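Local coordinates for protein salt-tolerant glutaminase (Micrococcus luteus, PDB 3AGD) that probably catalyses the hydrolysis of L-glutamine to L-glutamate and ammonium, at residues 127-131 with 132-136; 135-138 with 139-143; 189-192 with 193-197. All coordinates share one frame; numbering follows the deposited sequence.

Contact 1 of 3, residues 127-131 with 132-136; sequences PEASR and KERLD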
ATOM      1  N   PRO A 127     -24.677 -19.669  11.902  1.00 25.07           N
ATOM      2  CA  PRO A 127     -25.842 -20.116  11.134  1.00 28.65           C
ATOM      3  C   PRO A 127     -27.181 -19.956  11.839  1.00 31.45           C
ATOM      4  O   PRO A 127     -28.175 -19.585  11.213  1.00 34.11           O
ATOM      5  CB  PRO A 127     -25.541 -21.593  10.870  1.00 31.63           C
ATOM      6  CG  PRO A 127     -24.046 -21.662  10.923  1.00 33.39           C
ATOM      7  CD  PRO A 127     -23.719 -20.772  12.083  1.00 28.69           C
ATOM      8  N   GLU A 128     -27.203 -20.238  13.138  1.00 32.99           N
ATOM      9  CA  GLU A 128     -28.441 -20.178  13.909  1.00 35.54           C
ATOM     10  C   GLU A 128     -28.570 -19.017  14.886  1.00 32.41           C
ATOM     11  O   GLU A 128     -29.424 -19.056  15.767  1.00 34.14           O
ATOM     12  CB  GLU A 128     -28.613 -21.486  14.689  1.00 41.82           C
ATOM     13  CG  GLU A 128     -28.377 -22.749  13.868  1.00 51.44           C
ATOM     14  CD  GLU A 128     -29.414 -22.948  12.778  1.00 61.44           C
ATOM     15  OE1 GLU A 128     -29.257 -23.891  11.974  1.00 64.27           O
ATOM     16  OE2 GLU A 128     -30.388 -22.165  12.727  1.00 65.89           O
ATOM     17  N   ALA A 129     -27.744 -17.985  14.746  1.00 25.68           N
ATOM     18  CA  ALA A 129     -27.817 -16.861  15.673  1.00 24.15           C
ATOM     19  C   ALA A 129     -29.127 -16.102  15.555  1.00 23.26           C
ATOM     20  O   ALA A 129     -29.759 -16.090  14.500  1.00 24.00           O
ATOM     21  CB  ALA A 129     -26.644 -15.912  15.452  1.00 24.67           C
ATOM     22  N   SER A 130     -29.531 -15.463  16.647  1.00 21.41           N
ATOM     23  CA  SER A 130     -30.767 -14.694  16.660  1.00 22.34           C
ATOM     24  C   SER A 130     -30.510 -13.250  16.243  1.00 22.13           C
ATOM     25  O   SER A 130     -29.365 -12.790  16.207  1.00 21.52           O
ATOM     26  CB  SER A 130     -31.387 -14.702  18.058  1.00 19.68           C
ATOM     27  OG  SER A 130     -30.558 -14.008  18.977  1.00 20.80           O
ATOM     28  N   ARG A 131     -31.591 -12.545  15.930  1.00 20.89           N
ATOM     29  CA  ARG A 131     -31.531 -11.146  15.530  1.00 24.04           C
ATOM     30  C   ARG A 131     -30.790 -10.331  16.592  1.00 23.35           C
ATOM     31  O   ARG A 131     -29.908  -9.530  16.270  1.00 23.61           O
ATOM     32  CB  ARG A 131     -32.955 -10.615  15.355  1.00 30.90           C
ATOM     33  CG  ARG A 131     -33.078  -9.120  15.143  1.00 40.98           C
ATOM     34  CD  ARG A 131     -34.544  -8.720  15.206  1.00 43.53           C
ATOM     35  NE  ARG A 131     -35.171  -9.182  16.445  1.00 45.54           N
ATOM     36  CZ  ARG A 131     -36.481  -9.151  16.680  1.00 46.34           C
ATOM     37  NH1 ARG A 131     -37.310  -8.680  15.758  1.00 45.81           N
ATOM     38  NH2 ARG A 131     -36.967  -9.587  17.836  1.00 47.84           N
ATOM     39  N   LYS A 132     -31.142 -10.548  17.857  1.00 21.98           N
ATOM     40  CA  LYS A 132     -30.516  -9.827  18.969  1.00 23.25           C
ATOM     41  C   LYS A 132     -29.027 -10.088  19.092  1.00 21.63           C
ATOM     42  O   LYS A 132     -28.255  -9.174  19.371  1.00 23.16           O
ATOM     43  CB  LYS A 132     -31.155 -10.198  20.308  1.00 25.49           C
ATOM     44  CG  LYS A 132     -30.570  -9.413  21.468  1.00 29.27           C
ATOM     45  CD  LYS A 132     -31.636  -8.506  22.043  1.00 40.27           C
ATOM     46  CE  LYS A 132     -31.080  -7.451  22.998  1.00 42.70           C
ATOM     47  NZ  LYS A 132     -29.702  -7.714  23.510  1.00 41.86           N
ATOM     48  N   GLU A 133     -28.630 -11.345  18.919  1.00 20.90           N
ATOM     49  CA  GLU A 133     -27.223 -11.704  19.013  1.00 23.08           C
ATOM     50  C   GLU A 133     -26.442 -11.052  17.878  1.00 24.29           C
ATOM     51  O   GLU A 133     -25.300 -10.633  18.059  1.00 25.19           O
ATOM     52  CB  GLU A 133     -27.036 -13.221  18.937  1.00 23.92           C
ATOM     53  CG  GLU A 133     -27.723 -14.014  20.030  1.00 23.94           C
ATOM     54  CD  GLU A 133     -27.458 -15.502  19.902  1.00 27.81           C
ATOM     55  OE1 GLU A 133     -26.578 -16.023  20.615  1.00 34.11           O
ATOM     56  OE2 GLU A 133     -28.118 -16.152  19.072  1.00 28.19           O
ATOM     57  N   ARG A 134     -27.053 -10.974  16.700  1.00 23.50           N
ATOM     58  CA  ARG A 134     -26.377 -10.367  15.563  1.00 22.76           C
ATOM     59  C   ARG A 134     -26.175  -8.868  15.778  1.00 20.97           C
ATOM     60  O   ARG A 134     -25.111  -8.334  15.469  1.00 17.57           O
ATOM     61  CB  ARG A 134     -27.155 -10.617  14.269  1.00 20.63           C
ATOM     62  CG  ARG A 134     -27.211 -12.088  13.845  1.00 23.79           C
ATOM     63  CD  ARG A 134     -27.139 -12.200  12.328  1.00 29.58           C
ATOM     64  NE  ARG A 134     -27.808 -13.378  11.773  1.00 31.99           N
ATOM     65  CZ  ARG A 134     -27.467 -14.636  12.017  1.00 27.91           C
ATOM     66  NH1 ARG A 134     -26.456 -14.911  12.819  1.00 36.64           N
ATOM     67  NH2 ARG A 134     -28.132 -15.625  11.440  1.00 21.69           N
ATOM     68  N   LEU A 135     -27.182  -8.192  16.324  1.00 22.22           N
ATOM     69  CA  LEU A 135     -27.056  -6.759  16.573  1.00 21.10           C
ATOM     70  C   LEU A 135     -25.988  -6.555  17.642  1.00 19.90           C
ATOM     71  O   LEU A 135     -25.113  -5.704  17.493  1.00 21.43           O
ATOM     72  CB  LEU A 135     -28.381  -6.156  17.052  1.00 23.76           C
ATOM     73  CG  LEU A 135     -28.644  -4.699  16.643  1.00 29.33           C
ATOM     74  CD1 LEU A 135     -29.749  -4.128  17.511  1.00 26.85           C
ATOM     75  CD2 LEU A 135     -27.386  -3.858  16.780  1.00 33.39           C
ATOM     76  N   ASP A 136     -26.057  -7.335  18.720  1.00 18.00           N
ATOM     77  CA  ASP A 136     -25.063  -7.218  19.782  1.00 19.66           C
ATOM     78  C   ASP A 136     -23.661  -7.385  19.205  1.00 19.74           C
ATOM     79  O   ASP A 136     -22.741  -6.673  19.585  1.00 21.77           O
ATOM     80  CB  ASP A 136     -25.280  -8.273  20.880  1.00 24.17           C
ATOM     81  CG  ASP A 136     -26.497  -7.983  21.754  1.00 28.89           C
ATOM     82  OD1 ASP A 136     -26.956  -6.820  21.789  1.00 31.82           O
ATOM     83  OD2 ASP A 136     -26.985  -8.922  22.423  1.00 27.81           O
TER
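Ser130 and Glu133 form a capping box at the start of helix 131-146, a worked example of how a loop hands its chain over to a helix. Two reciprocal hydrogen bonds define the motif. Glu133 N donates to Ser130 OG at 3.3 Å, while Ser130 N donates to Glu133 OE2 at 2.9 Å in a fairly straight bond (162° at the hydrogen). The carboxylate oxygen takes that N-H on its anti side, not far from its own plane. With chi1 of Ser130 at 66°, OG sits between the backbone N and the carbonyl carbon and is turned to the first helical turn; a weak bond of 3.2 Å also joins Ser130 OG to Glu133 OE2.

Backbone bonds carry the chain onward: Arg134 N meets Ser130 O at 3.0 Å, and Leu135 N meets Arg131 O at the same length. On the outer surface, Lys132 NZ and Asp136 OD2, one turn apart, form a salt bridge of 3.2 Å whose hydrogen bonds are weak.

Polar contacts to the loop centre on Arg134, the buried member of the group. Its chain, bent at chi2, runs back toward the loop and brings the guanidinium among loop carbonyls: NH1 donates to Gly126 O, and NH2 makes a long, weak ion pair with Asp182. Ala129 O lies 3.4 Å above one face of that guanidinium, displaced toward its rim, and Pro127 O stands in its plane at the edge, 4.0 Å from Arg134 NH2.

Contact 2 of 3, residues 135-138 with 139-143; sequences LDRA and VEIMS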
ATOM      1  N   LEU A 135     -27.182  -8.192  16.324  1.00 22.22           N
ATOM      2  CA  LEU A 135     -27.056  -6.759  16.573  1.00 21.10           C
ATOM      3  C   LEU A 135     -25.988  -6.555  17.642  1.00 19.90           C
ATOM      4  O   LEU A 135     -25.113  -5.704  17.493  1.00 21.43           O
ATOM      5  CB  LEU A 135     -28.381  -6.156  17.052  1.00 23.76           C
ATOM      6  CG  LEU A 135     -28.644  -4.699  16.643  1.00 29.33           C
ATOM      7  CD1 LEU A 135     -29.749  -4.128  17.511  1.00 26.85           C
ATOM      8  CD2 LEU A 135     -27.386  -3.858  16.780  1.00 33.39           C
ATOM      9  N   ASP A 136     -26.057  -7.335  18.720  1.00 18.00           N
ATOM     10  CA  ASP A 136     -25.063  -7.218  19.782  1.00 19.66           C
ATOM     11  C   ASP A 136     -23.661  -7.385  19.205  1.00 19.74           C
ATOM     12  O   ASP A 136     -22.741  -6.673  19.585  1.00 21.77           O
ATOM     13  CB  ASP A 136     -25.280  -8.273  20.880  1.00 24.17           C
ATOM     14  CG  ASP A 136     -26.497  -7.983  21.754  1.00 28.89           C
ATOM     15  OD1 ASP A 136     -26.956  -6.820  21.789  1.00 31.82           O
ATOM     16  OD2 ASP A 136     -26.985  -8.922  22.423  1.00 27.81           O
ATOM     17  N   ARG A 137     -23.500  -8.327  18.282  1.00 20.62           N
ATOM     18  CA  ARG A 137     -22.195  -8.574  17.674  1.00 18.21           C
ATOM     19  C   ARG A 137     -21.709  -7.367  16.861  1.00 16.32           C
ATOM     20  O   ARG A 137     -20.532  -7.001  16.917  1.00 17.68           O
ATOM     21  CB  ARG A 137     -22.258  -9.822  16.788  1.00 18.79           C
ATOM     22  CG  ARG A 137     -20.935 -10.183  16.101  1.00 19.93           C
ATOM     23  CD  ARG A 137     -19.799 -10.324  17.099  1.00 20.60           C
ATOM     24  NE  ARG A 137     -18.584 -10.827  16.470  1.00 22.42           N
ATOM     25  CZ  ARG A 137     -17.355 -10.463  16.821  1.00 23.43           C
ATOM     26  NH1 ARG A 137     -16.303 -10.976  16.198  1.00 24.23           N
ATOM     27  NH2 ARG A 137     -17.177  -9.569  17.785  1.00 22.68           N
ATOM     28  N   ALA A 138     -22.613  -6.744  16.110  1.00 13.35           N
ATOM     29  CA  ALA A 138     -22.248  -5.579  15.312  1.00 15.07           C
ATOM     30  C   ALA A 138     -21.823  -4.438  16.241  1.00 19.15           C
ATOM     31  O   ALA A 138     -20.797  -3.794  16.031  1.00 20.91           O
ATOM     32  CB  ALA A 138     -23.429  -5.146  14.440  1.00  8.94           C
ATOM     33  N   VAL A 139     -22.616  -4.195  17.278  1.00 19.35           N
ATOM     34  CA  VAL A 139     -22.309  -3.136  18.225  1.00 18.55           C
ATOM     35  C   VAL A 139     -20.995  -3.433  18.938  1.00 18.19           C
ATOM     36  O   VAL A 139     -20.198  -2.531  19.187  1.00 18.66           O
ATOM     37  CB  VAL A 139     -23.437  -2.984  19.269  1.00 19.81           C
ATOM     38  CG1 VAL A 139     -23.011  -2.012  20.369  1.00 19.87           C
ATOM     39  CG2 VAL A 139     -24.702  -2.476  18.588  1.00 17.87           C
ATOM     40  N   GLU A 140     -20.771  -4.707  19.253  1.00 14.74           N
ATOM     41  CA  GLU A 140     -19.560  -5.121  19.947  1.00 16.46           C
ATOM     42  C   GLU A 140     -18.280  -4.908  19.142  1.00 18.76           C
ATOM     43  O   GLU A 140     -17.320  -4.318  19.641  1.00 20.72           O
ATOM     44  CB  GLU A 140     -19.645  -6.597  20.344  1.00 18.35           C
ATOM     45  CG  GLU A 140     -18.355  -7.117  20.960  1.00 24.04           C
ATOM     46  CD  GLU A 140     -18.313  -8.632  21.079  1.00 29.29           C
ATOM     47  OE1 GLU A 140     -18.681  -9.320  20.103  1.00 28.22           O
ATOM     48  OE2 GLU A 140     -17.895  -9.132  22.144  1.00 32.22           O
ATOM     49  N   ILE A 141     -18.255  -5.386  17.903  1.00 19.39           N
ATOM     50  CA  ILE A 141     -17.047  -5.240  17.097  1.00 21.04           C
ATOM     51  C   ILE A 141     -16.636  -3.774  16.981  1.00 20.32           C
ATOM     52  O   ILE A 141     -15.458  -3.444  17.108  1.00 20.61           O
ATOM     53  CB  ILE A 141     -17.219  -5.856  15.685  1.00 18.81           C
ATOM     54  CG1 ILE A 141     -15.860  -5.892  14.973  1.00 20.21           C
ATOM     55  CG2 ILE A 141     -18.233  -5.057  14.876  1.00 15.47           C
ATOM     56  CD1 ILE A 141     -14.791  -6.722  15.691  1.00 15.92           C
ATOM     57  N   MET A 142     -17.604  -2.891  16.760  1.00 19.24           N
ATOM     58  CA  MET A 142     -17.293  -1.474  16.648  1.00 16.61           C
ATOM     59  C   MET A 142     -16.830  -0.926  17.995  1.00 19.94           C
ATOM     60  O   MET A 142     -15.938  -0.072  18.055  1.00 14.26           O
ATOM     61  CB  MET A 142     -18.511  -0.694  16.143  1.00 13.01           C
ATOM     62  CG  MET A 142     -18.887  -1.032  14.709  1.00 12.47           C
ATOM     63  SD  MET A 142     -20.155   0.032  13.985  1.00 15.67           S
ATOM     64  CE  MET A 142     -21.636  -0.906  14.367  1.00 15.54           C
ATOM     65  N   SER A 143     -17.430  -1.428  19.072  1.00 22.53           N
ATOM     66  CA  SER A 143     -17.075  -0.995  20.422  1.00 22.55           C
ATOM     67  C   SER A 143     -15.666  -1.436  20.800  1.00 19.70           C
ATOM     68  O   SER A 143     -14.899  -0.671  21.387  1.00 16.66           O
ATOM     69  CB  SER A 143     -18.072  -1.553  21.438  1.00 23.95           C
ATOM     70  OG  SER A 143     -19.343  -0.952  21.275  1.00 27.23           O
TER
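The carbonyl oxygen of Val139, whose own N-H binds Leu135 O one turn back, is gripped twice by Ser143. Ser143 OG donates to Val139 O at 2.8 Å and Ser143 N donates to it at 3.0 Å, the two arriving from opposite faces of the carbonyl plane. A chi1 of -68° sets the hydroxyl beside the backbone N of Ser143, within reach of that same acceptor; OG is also bonded to Leu150 N in the loop beyond the helix.

On another side of the helix, Arg137 NH2 and Glu140 OE1 form a salt bridge of 2.8 Å. It is bent, 133° at the hydrogen, and the nitrogen comes from above the carboxylate plane; the two flat groups stand 78° apart. The guanidinium has a second acidic partner, Asp77, through NE, and so ties helix 131-146 to helix 67-78, with Ile141 CB over one of its faces.

The Arg137-Glu140 and Val139-Ser143 pairs show the i to i+3 and i to i+4 spacing of a continuous alpha-helix, here in the middle of helix 131-146. Apolar groups keep to it too: Leu135 CD2 meets Val139 CG2 at 3.5 Å, the two side chains crossing at a slant. Ala138 and Ile141 pack on Thr70 and Ala73 of helix 67-78. Met142, bent at its thioether, folds back to bring CE 3.4 Å from Ala138 O, while Met142 N makes only a weak bond to that oxygen.

Contact 3 of 3, residues 189-192 with 193-197; sequences AGYV and AQCAV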
ATOM      1  N   ALA A 189     -33.642  -4.560   9.638  1.00 14.71           N
ATOM      2  CA  ALA A 189     -33.697  -3.948  10.963  1.00 14.56           C
ATOM      3  C   ALA A 189     -32.324  -3.974  11.633  1.00 16.09           C
ATOM      4  O   ALA A 189     -31.911  -2.995  12.254  1.00 17.09           O
ATOM      5  CB  ALA A 189     -34.731  -4.669  11.842  1.00 11.37           C
ATOM      6  N   GLY A 190     -31.621  -5.094  11.507  1.00 16.56           N
ATOM      7  CA  GLY A 190     -30.301  -5.204  12.102  1.00 17.42           C
ATOM      8  C   GLY A 190     -29.302  -4.278  11.430  1.00 18.34           C
ATOM      9  O   GLY A 190     -28.473  -3.650  12.088  1.00 20.29           O
ATOM     10  N   TYR A 191     -29.376  -4.189  10.110  1.00 19.25           N
ATOM     11  CA  TYR A 191     -28.474  -3.326   9.359  1.00 17.63           C
ATOM     12  C   TYR A 191     -28.751  -1.855   9.676  1.00 17.90           C
ATOM     13  O   TYR A 191     -27.826  -1.051   9.811  1.00 18.64           O
ATOM     14  CB  TYR A 191     -28.637  -3.583   7.861  1.00 18.40           C
ATOM     15  CG  TYR A 191     -27.955  -2.556   6.985  1.00 19.70           C
ATOM     16  CD1 TYR A 191     -26.568  -2.487   6.908  1.00 17.28           C
ATOM     17  CD2 TYR A 191     -28.702  -1.632   6.257  1.00 18.23           C
ATOM     18  CE1 TYR A 191     -25.938  -1.520   6.128  1.00 16.57           C
ATOM     19  CE2 TYR A 191     -28.086  -0.662   5.476  1.00 19.03           C
ATOM     20  CZ  TYR A 191     -26.705  -0.609   5.420  1.00 19.08           C
ATOM     21  OH  TYR A 191     -26.094   0.377   4.682  1.00 20.02           O
ATOM     22  N   VAL A 192     -30.024  -1.495   9.795  1.00 16.27           N
ATOM     23  CA  VAL A 192     -30.366  -0.114  10.106  1.00 15.19           C
ATOM     24  C   VAL A 192     -29.875   0.253  11.505  1.00 13.81           C
ATOM     25  O   VAL A 192     -29.367   1.353  11.723  1.00 16.27           O
ATOM     26  CB  VAL A 192     -31.887   0.129  10.013  1.00 18.89           C
ATOM     27  CG1 VAL A 192     -32.221   1.541  10.493  1.00 20.85           C
ATOM     28  CG2 VAL A 192     -32.352  -0.045   8.564  1.00 17.09           C
ATOM     29  N   ALA A 193     -30.020  -0.672  12.447  1.00 15.61           N
ATOM     30  CA  ALA A 193     -29.586  -0.445  13.822  1.00 16.23           C
ATOM     31  C   ALA A 193     -28.068  -0.291  13.845  1.00 15.65           C
ATOM     32  O   ALA A 193     -27.517   0.533  14.569  1.00 16.12           O
ATOM     33  CB  ALA A 193     -30.005  -1.609  14.692  1.00 10.30           C
ATOM     34  N   GLN A 194     -27.411  -1.106  13.036  1.00 15.69           N
ATOM     35  CA  GLN A 194     -25.962  -1.095  12.907  1.00 17.33           C
ATOM     36  C   GLN A 194     -25.504   0.289  12.454  1.00 16.58           C
ATOM     37  O   GLN A 194     -24.507   0.822  12.951  1.00 16.36           O
ATOM     38  CB  GLN A 194     -25.568  -2.164  11.887  1.00 22.42           C
ATOM     39  CG  GLN A 194     -24.214  -2.021  11.226  1.00 25.71           C
ATOM     40  CD  GLN A 194     -24.074  -2.974  10.047  1.00 25.72           C
ATOM     41  OE1 GLN A 194     -24.541  -4.114  10.105  1.00 20.54           O
ATOM     42  NE2 GLN A 194     -23.426  -2.516   8.979  1.00 23.32           N
ATOM     43  N   CYS A 195     -26.245   0.868  11.516  1.00 18.48           N
ATOM     44  CA  CYS A 195     -25.931   2.190  10.975  1.00 19.35           C
ATOM     45  C   CYS A 195     -26.240   3.314  11.957  1.00 19.45           C
ATOM     46  O   CYS A 195     -25.701   4.420  11.837  1.00 17.92           O
ATOM     47  CB  CYS A 195     -26.723   2.438   9.689  1.00 19.18           C
ATOM     48  SG  CYS A 195     -26.199   1.459   8.276  1.00 20.74           S
ATOM     49  N   ALA A 196     -27.119   3.028  12.914  1.00 17.37           N
ATOM     50  CA  ALA A 196     -27.518   4.016  13.908  1.00 19.80           C
ATOM     51  C   ALA A 196     -26.579   4.049  15.108  1.00 22.13           C
ATOM     52  O   ALA A 196     -26.845   4.754  16.087  1.00 24.11           O
ATOM     53  CB  ALA A 196     -28.951   3.745  14.370  1.00 17.55           C
ATOM     54  N   VAL A 197     -25.492   3.284  15.041  1.00 18.98           N
ATOM     55  CA  VAL A 197     -24.524   3.270  16.130  1.00 17.79           C
ATOM     56  C   VAL A 197     -23.844   4.638  16.200  1.00 18.05           C
ATOM     57  O   VAL A 197     -23.395   5.166  15.188  1.00 16.06           O
ATOM     58  CB  VAL A 197     -23.455   2.176  15.926  1.00 18.01           C
ATOM     59  CG1 VAL A 197     -22.358   2.310  16.978  1.00 20.28           C
ATOM     60  CG2 VAL A 197     -24.096   0.810  16.016  1.00 17.41           C
TER
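Cys195 SG lies over one face of the Tyr191 ring, a sulfur-aromatic contact one helical turn apart, near the end of helix 184-195. The sulfur is 3.9 Å from the ring centroid and 23° off the ring normal, displaced toward the phenol end, so that CZ of Tyr191 is its nearest ring atom at 3.6 Å. Both residues belong to the L-glutamate site seen for this protein. With chi1 at -70°, SG is beside the Cys195 backbone N and is directed back along the helix to the ring.

Gln194 also borders the tyrosine. Its amide stands almost at right angles to the ring, with NE2 3.8 Å from Tyr191 CD1, and is held by a hydrogen bond from NE2 to Ser66 OG; Gln194 OE1 is buried with no partner in the model.

Further out, the ring packs on Asn114, Ala117 and Leu118 of helix 114-123 and touches Ser64 and Lys67, an arrangement consistent with the SxxK-type sites of the beta-lactamase clan. Main-chain bonds set the spacing beneath: Cys195 N reaches Tyr191 O at 3.0 Å. The helix then gives out at Ala196, whose N makes a weak bond to Val192 O, bent to 126° at the hydrogen.

In the fold
Contacts 1 and 2 follow each other along helix 131-146, from its capped start into its middle, sharing Leu135 and Asp136, with centres 11 Å apart. Contact 3 comes later in the chain, on helix 184-195, about 13 Å from contact 1 and 10 Å from contact 2 between centres. The two helices touch where Leu135 CD1 packs on Ala193 CB at 3.8 Å, and Met142 CE meets Val197 CG2, just past the end of helix 184-195, at 3.4 Å. All three contacts belong to the glutaminase part of the chain. Helix 131-146 thus backs the helix bearing Tyr191 and Cys195 of the L-glutamate site, while helix 67-78 is touched by both contact 2 and contact 3.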